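Local structure of L-2,4-diaminobutyric acid acetyltransferase (Geobacillus sp., 6SJY) at residues A[24-29]-A[78-83]; A[73-78]-A[111-116]. The protein catalyses transfer of an acetyl group from acetyl-coenzyme A to L-2,4-diaminobutyrate, giving the acetylated intermediate from which the chemical chaperone ectoine is made. All coordinates share one frame; numbering follows the deposited sequence.

Contact 1 of 2, residues A[24-29]-A[78-83]. With 9YT ((2~{S})-4-acetamido-2-azanyl-butanoic acid), chain E.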
loop_
_atom_site.group_PDB
_atom_site.type_symbol
_atom_site.label_atom_id
_atom_site.label_comp_id
_atom_site.label_asym_id
_atom_site.label_seq_id
_atom_site.Cartn_x
_atom_site.Cartn_y
_atom_site.Cartn_z
ATOM N N GLU A 24 -0.679 11.584 10.719
ATOM C CA GLU A 24 -0.303 12.189 12.005
ATOM C C GLU A 24 -0.541 11.253 13.192
ATOM O O GLU A 24 0.288 11.181 14.085
ATOM C CB GLU A 24 -1.039 13.508 12.214
ATOM C CG GLU A 24 -0.393 14.586 11.359
ATOM C CD GLU A 24 -1.229 15.850 11.207
ATOM O OE1 GLU A 24 -2.412 15.855 11.609
ATOM O OE2 GLU A 24 -0.675 16.823 10.650
ATOM N N LEU A 25 -1.631 10.501 13.151
ATOM C CA LEU A 25 -1.849 9.465 14.135
ATOM C C LEU A 25 -0.722 8.418 14.123
ATOM O O LEU A 25 -0.131 8.103 15.137
ATOM C CB LEU A 25 -3.165 8.821 13.892
ATOM C CG LEU A 25 -3.519 7.659 14.850
ATOM C CD1 LEU A 25 -4.078 8.097 16.220
ATOM C CD2 LEU A 25 -4.529 6.739 14.168
ATOM N N ILE A 26 -0.383 7.910 12.951
ATOM C CA ILE A 26 0.614 6.885 12.880
ATOM C C ILE A 26 1.933 7.520 13.339
ATOM O O ILE A 26 2.621 6.953 14.147
ATOM C CB ILE A 26 0.742 6.258 11.485
ATOM C CG1 ILE A 26 -0.583 5.675 10.973
ATOM C CG2 ILE A 26 1.844 5.196 11.478
ATOM C CD1 ILE A 26 -1.306 4.856 11.982
ATOM N N ARG A 27 2.239 8.722 12.905
ATOM C CA ARG A 27 3.456 9.362 13.337
ATOM C C ARG A 27 3.573 9.495 14.884
ATOM O O ARG A 27 4.634 9.269 15.404
ATOM C CB ARG A 27 3.626 10.727 12.686
ATOM C CG ARG A 27 5.010 11.405 12.905
ATOM C CD ARG A 27 4.984 12.916 12.911
ATOM N NE ARG A 27 3.776 13.401 13.640
ATOM C CZ ARG A 27 3.123 14.542 13.383
ATOM N NH1 ARG A 27 3.540 15.383 12.435
ATOM N NH2 ARG A 27 2.030 14.850 14.073
ATOM N N ASP A 28 2.501 9.849 15.584
ATOM C CA ASP A 28 2.575 10.137 17.033
ATOM C C ASP A 28 2.648 8.875 17.907
ATOM O O ASP A 28 3.098 8.879 19.041
ATOM C CB ASP A 28 1.362 10.963 17.431
ATOM C CG ASP A 28 1.366 12.374 16.781
ATOM O OD1 ASP A 28 2.416 12.879 16.294
ATOM O OD2 ASP A 28 0.286 12.967 16.711
ATOM N N THR A 29 2.315 7.781 17.263
ATOM C CA THR A 29 2.406 6.468 17.801
ATOM C C THR A 29 3.895 6.189 18.004
ATOM O O THR A 29 4.279 5.418 18.846
ATOM C CB THR A 29 1.741 5.517 16.791
ATOM O OG1 THR A 29 0.432 5.205 17.231
ATOM C CG2 THR A 29 2.485 4.262 16.515
ATOM N N VAL A 78 -4.306 -7.631 7.219
ATOM C CA VAL A 78 -4.385 -6.452 8.060
ATOM C C VAL A 78 -2.999 -5.913 8.208
ATOM O O VAL A 78 -2.096 -6.564 8.711
ATOM C CB VAL A 78 -5.030 -6.717 9.414
ATOM C CG1 VAL A 78 -4.976 -5.469 10.293
ATOM C CG2 VAL A 78 -6.435 -7.198 9.190
ATOM N N TRP A 79 -2.851 -4.708 7.694
ATOM C CA TRP A 79 -1.603 -4.012 7.558
ATOM C C TRP A 79 -1.283 -3.236 8.819
ATOM O O TRP A 79 -0.333 -3.556 9.421
ATOM C CB TRP A 79 -1.646 -3.084 6.313
ATOM C CG TRP A 79 -0.384 -2.326 5.985
ATOM C CD1 TRP A 79 0.795 -2.233 6.711
ATOM C CD2 TRP A 79 -0.195 -1.526 4.837
ATOM N NE1 TRP A 79 1.678 -1.405 6.063
ATOM C CE2 TRP A 79 1.086 -0.969 4.913
ATOM C CE3 TRP A 79 -0.980 -1.259 3.716
ATOM C CZ2 TRP A 79 1.583 -0.182 3.927
ATOM C CZ3 TRP A 79 -0.485 -0.435 2.748
ATOM C CH2 TRP A 79 0.771 0.084 2.852
ATOM N N GLN A 80 -2.002 -2.173 9.162
ATOM C CA GLN A 80 -1.672 -1.412 10.352
ATOM C C GLN A 80 -2.886 -1.315 11.276
ATOM O O GLN A 80 -4.031 -1.228 10.809
ATOM C CB GLN A 80 -1.128 -0.029 10.049
ATOM C CG GLN A 80 0.137 -0.024 9.252
ATOM C CD GLN A 80 0.859 1.326 9.180
ATOM O OE1 GLN A 80 0.491 2.230 8.422
ATOM N NE2 GLN A 80 1.950 1.429 9.910
ATOM N N VAL A 81 -2.609 -1.325 12.580
ATOM C CA VAL A 81 -3.596 -1.054 13.591
ATOM C C VAL A 81 -2.965 -0.041 14.499
ATOM O O VAL A 81 -1.890 -0.284 15.011
ATOM C CB VAL A 81 -3.925 -2.315 14.396
ATOM C CG1 VAL A 81 -5.057 -2.022 15.362
ATOM C CG2 VAL A 81 -4.300 -3.436 13.448
ATOM N N ALA A 82 -3.592 1.120 14.646
ATOM C CA ALA A 82 -3.043 2.198 15.470
ATOM C C ALA A 82 -4.152 2.727 16.350
ATOM O O ALA A 82 -5.298 2.816 15.882
ATOM C CB ALA A 82 -2.574 3.328 14.613
ATOM N N VAL A 83 -3.799 3.077 17.589
ATOM C CA VAL A 83 -4.697 3.664 18.596
ATOM C C VAL A 83 -3.882 4.717 19.273
ATOM O O VAL A 83 -2.807 4.453 19.760
ATOM C CB VAL A 83 -5.217 2.671 19.667
ATOM C CG1 VAL A 83 -6.090 3.414 20.688
ATOM C CG2 VAL A 83 -6.045 1.549 19.047
HETATM C C01 9YT E . -1.209 -6.030 12.910
HETATM C C02 9YT E . -0.232 -4.924 13.042
HETATM O O03 9YT E . -0.179 -4.366 14.179
HETATM N N04 9YT E . 0.491 -4.846 11.726
HETATM C C05 9YT E . 1.459 -3.885 11.253
HETATM C C06 9YT E . 2.866 -4.067 11.668
HETATM C C07 9YT E . 3.765 -3.308 10.732
HETATM N N08 9YT E . 5.132 -3.411 11.201
HETATM C C09 9YT E . 3.339 -1.842 10.608
HETATM O O10 9YT E . 3.540 -1.377 9.470
HETATM O O11 9YT E . 2.809 -1.168 11.569
#

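Contact 2 of 2, residues A[73-78]-A[111-116]. With 9YT ((2~{S})-4-acetamido-2-azanyl-butanoic acid), chain E.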
loop_
_atom_site.group_PDB
_atom_site.type_symbol
_atom_site.label_atom_id
_atom_site.label_comp_id
_atom_site.label_asym_id
_atom_site.label_seq_id
_atom_site.Cartn_x
_atom_site.Cartn_y
_atom_site.Cartn_z
ATOM N N PRO A 73 -8.004 -13.646 -2.959
ATOM C CA PRO A 73 -8.857 -12.635 -2.322
ATOM C C PRO A 73 -9.747 -13.104 -1.213
ATOM O O PRO A 73 -10.394 -12.265 -0.569
ATOM C CB PRO A 73 -9.750 -12.115 -3.465
ATOM C CG PRO A 73 -9.213 -12.689 -4.696
ATOM C CD PRO A 73 -8.388 -13.898 -4.353
ATOM N N GLU A 74 -9.783 -14.410 -0.945
ATOM C CA GLU A 74 -10.426 -14.899 0.282
ATOM C C GLU A 74 -9.537 -14.581 1.510
ATOM O O GLU A 74 -9.991 -14.712 2.638
ATOM C CB GLU A 74 -10.831 -16.374 0.137
ATOM C CG GLU A 74 -11.860 -16.550 -1.008
ATOM C CD GLU A 74 -12.328 -17.991 -1.241
ATOM O OE1 GLU A 74 -11.539 -18.957 -0.992
ATOM O OE2 GLU A 74 -13.487 -18.171 -1.675
ATOM N N THR A 75 -8.310 -14.083 1.304
ATOM C CA THR A 75 -7.441 -13.660 2.438
ATOM C C THR A 75 -7.431 -12.175 2.589
ATOM O O THR A 75 -7.151 -11.488 1.624
ATOM C CB THR A 75 -6.020 -14.201 2.264
ATOM O OG1 THR A 75 -6.096 -15.606 2.319
ATOM C CG2 THR A 75 -5.088 -13.721 3.355
ATOM N N LEU A 76 -7.826 -11.685 3.765
ATOM C CA LEU A 76 -7.678 -10.293 4.166
ATOM C C LEU A 76 -6.417 -10.092 4.933
ATOM O O LEU A 76 -6.203 -10.739 5.987
ATOM C CB LEU A 76 -8.849 -9.864 5.033
ATOM C CG LEU A 76 -8.876 -8.390 5.350
ATOM C CD1 LEU A 76 -9.366 -7.527 4.160
ATOM C CD2 LEU A 76 -9.796 -8.149 6.559
ATOM N N PHE A 77 -5.556 -9.204 4.441
ATOM C CA PHE A 77 -4.368 -8.848 5.145
ATOM C C PHE A 77 -4.571 -7.585 5.910
ATOM O O PHE A 77 -4.968 -6.560 5.325
ATOM C CB PHE A 77 -3.201 -8.695 4.197
ATOM C CG PHE A 77 -1.926 -8.458 4.892
ATOM C CD1 PHE A 77 -1.521 -7.196 5.236
ATOM C CD2 PHE A 77 -1.147 -9.538 5.266
ATOM C CE1 PHE A 77 -0.336 -7.014 5.946
ATOM C CE2 PHE A 77 0.028 -9.370 5.995
ATOM C CZ PHE A 77 0.444 -8.108 6.320
ATOM N N VAL A 78 -4.306 -7.631 7.219
ATOM C CA VAL A 78 -4.385 -6.452 8.060
ATOM C C VAL A 78 -2.999 -5.913 8.208
ATOM O O VAL A 78 -2.096 -6.564 8.711
ATOM C CB VAL A 78 -5.030 -6.717 9.414
ATOM C CG1 VAL A 78 -4.976 -5.469 10.293
ATOM C CG2 VAL A 78 -6.435 -7.198 9.190
ATOM N N PHE A 111 -9.776 -16.188 5.639
ATOM C CA PHE A 111 -8.554 -16.080 6.457
ATOM C C PHE A 111 -8.227 -14.615 6.649
ATOM O O PHE A 111 -8.405 -13.834 5.720
ATOM C CB PHE A 111 -7.321 -16.659 5.821
ATOM C CG PHE A 111 -7.380 -18.090 5.531
ATOM C CD1 PHE A 111 -6.939 -19.021 6.488
ATOM C CD2 PHE A 111 -7.763 -18.539 4.266
ATOM C CE1 PHE A 111 -6.951 -20.367 6.227
ATOM C CE2 PHE A 111 -7.760 -19.880 3.997
ATOM C CZ PHE A 111 -7.342 -20.800 4.981
ATOM N N ILE A 112 -7.745 -14.256 7.832
ATOM C CA ILE A 112 -7.128 -12.972 8.113
ATOM C C ILE A 112 -5.640 -13.226 8.342
ATOM O O ILE A 112 -5.268 -14.147 9.102
ATOM C CB ILE A 112 -7.699 -12.341 9.352
ATOM C CG1 ILE A 112 -9.190 -12.128 9.190
ATOM C CG2 ILE A 112 -6.985 -11.051 9.675
ATOM C CD1 ILE A 112 -9.933 -11.807 10.469
ATOM N N GLU A 113 -4.786 -12.501 7.632
ATOM C CA GLU A 113 -3.335 -12.571 7.874
ATOM C C GLU A 113 -2.858 -11.232 8.303
ATOM O O GLU A 113 -3.378 -10.170 7.870
ATOM C CB GLU A 113 -2.544 -12.971 6.649
ATOM C CG GLU A 113 -2.857 -14.298 6.118
ATOM C CD GLU A 113 -1.935 -14.716 4.973
ATOM O OE1 GLU A 113 -1.988 -15.877 4.672
ATOM O OE2 GLU A 113 -1.200 -13.930 4.361
ATOM N N THR A 114 -1.868 -11.246 9.147
ATOM C CA THR A 114 -1.259 -10.050 9.630
ATOM C C THR A 114 0.104 -10.400 10.190
ATOM O O THR A 114 0.421 -11.564 10.361
ATOM C CB THR A 114 -2.148 -9.307 10.626
ATOM O OG1 THR A 114 -1.629 -7.979 10.857
ATOM C CG2 THR A 114 -2.208 -10.003 12.008
ATOM N N THR A 115 0.864 -9.385 10.562
ATOM C CA THR A 115 2.198 -9.528 11.133
ATOM C C THR A 115 2.166 -8.716 12.440
ATOM O O THR A 115 1.608 -7.676 12.454
ATOM C CB THR A 115 3.097 -9.022 10.049
ATOM O OG1 THR A 115 3.733 -10.092 9.334
ATOM C CG2 THR A 115 3.855 -7.928 10.350
ATOM N N VAL A 116 2.707 -9.245 13.545
ATOM C CA VAL A 116 2.661 -8.574 14.839
ATOM C C VAL A 116 4.061 -8.533 15.396
ATOM O O VAL A 116 4.681 -9.587 15.621
ATOM C CB VAL A 116 1.777 -9.272 15.869
ATOM C CG1 VAL A 116 1.658 -8.439 17.138
ATOM C CG2 VAL A 116 0.395 -9.524 15.287
HETATM C C01 9YT E . -1.209 -6.030 12.910
HETATM C C02 9YT E . -0.232 -4.924 13.042
HETATM O O03 9YT E . -0.179 -4.366 14.179
HETATM N N04 9YT E . 0.491 -4.846 11.726
HETATM C C05 9YT E . 1.459 -3.885 11.253
HETATM C C06 9YT E . 2.866 -4.067 11.668
HETATM C C07 9YT E . 3.765 -3.308 10.732
HETATM N N08 9YT E . 5.132 -3.411 11.201
HETATM C C09 9YT E . 3.339 -1.842 10.608
HETATM O O10 9YT E . 3.540 -1.377 9.470
HETATM O O11 9YT E . 2.809 -1.168 11.569
HETATM O O HOH W 1 0.646 -6.482 9.452
#

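Contact 1 of 2, residues A[24-29]-A[78-83]
I26 and L25 lower their apolar ends onto A82, where helix 19-29 of this GNAT (acetyltransferase) fold crosses the central strand 75-83. The axes of the two short segments cross at 77°, 8.4 Å apart at closest approach. Alanine suits position 82, because a single methyl on the helix side of the strand lets the two elements approach closely. The CD1 methyl of I26 reaches A82 CB at 3.3 Å, closer than usual for two carbons, so the packing is locally very tight. L25, the residue before it, brings CD2 to 4.0 Å from the same CB, so two branched side chains share one methyl.

The two branches of I26 divide the work. CG1 lies beside the backbone N (chi1 -57°) and carries CD1 to A82, whereas CG2, on the opposite side from N, comes 4.1 Å from Q80 NE2. V81, between Q80 and A82, points away from the helix and packs on L126 and F127 of helix 121-133.

Earlier in the strand, W79 and Q80 both face S65 and form a classic beta bulge. The two residues of the bulge meet the product in different ways. The indole of W79 presents its edge, near the ring plane, to carboxylate atom O10 of the product, with NE1 3.9 Å away. Q80 has a long amide that can serve several partners: OE1 is hydrogen-bonded to Y40 OH, which fixes the amide's rotation, and NE2 bonds to D33 O. NE2 also donates to the product carboxylate, lying 3.2 Å from O11 with a nearly straight N-H...O angle of 171°.

Contact 2 of 2, residues A[73-78]-A[111-116]
F77 on strand 75-83 lays its ring obliquely along the backbone of E113 and T114, its parallel neighbours on strand 111-115. With CG opposite the backbone N (chi1 -174°), the side chain leans across the strand pair. CB and then CG pass E113 O, CG at 3.7 Å; CD2 comes 3.5 Å from that oxygen and also touches E113 CB; CE2 lies 3.9 Å from T114 CA, and CZ at the tip nears T115 N. A flat, apolar ring suits this place because it can lie along the backbone and still meet other rings. With an alanine here, F67 of the same chain and Y46 of the second subunit would probably lose the ring they pack against, leaving a gap between sheet and interface.

V78 N donates to E113 O at 2.8 Å. Past V78 the strands part, consistent with the V-shaped opening between these strands in GNAT proteins. T114 OG1 donates to V78 O at 2.6 Å, and a water 2.8 Å from V78 O accepts from both T115 N and amide N04 of the bound product.

The ring's face of the sheet thus meets the second subunit, including Y38, while V78 and I112, side by side on the other face, pack under helix 121-133 against F127 and Y130 respectively.

Overall arrangement
After the edge strand 10-12 the chain forms helix 19-29, then helix 37-46 and the hairpin of strands 52-56 and 59-68, before entering strand 75-83. There contact 1 closes a loop of 48 residues by setting the first helix against the strand's C-terminal half. The chain goes on through helix 92-101 to strand 111-115, and contact 2 closes this beta-alpha-beta crossover with 32 residues between its segments. The two loops cross instead of nesting: 73-77 lies inside the first loop, V78 is shared, and 111-116 lies beyond it. Their centres are about 17 Å apart. Contact 1 ties the N-terminal helix to the middle of the sheet, contact 2 joins its two central parallel strands, and both reach the product.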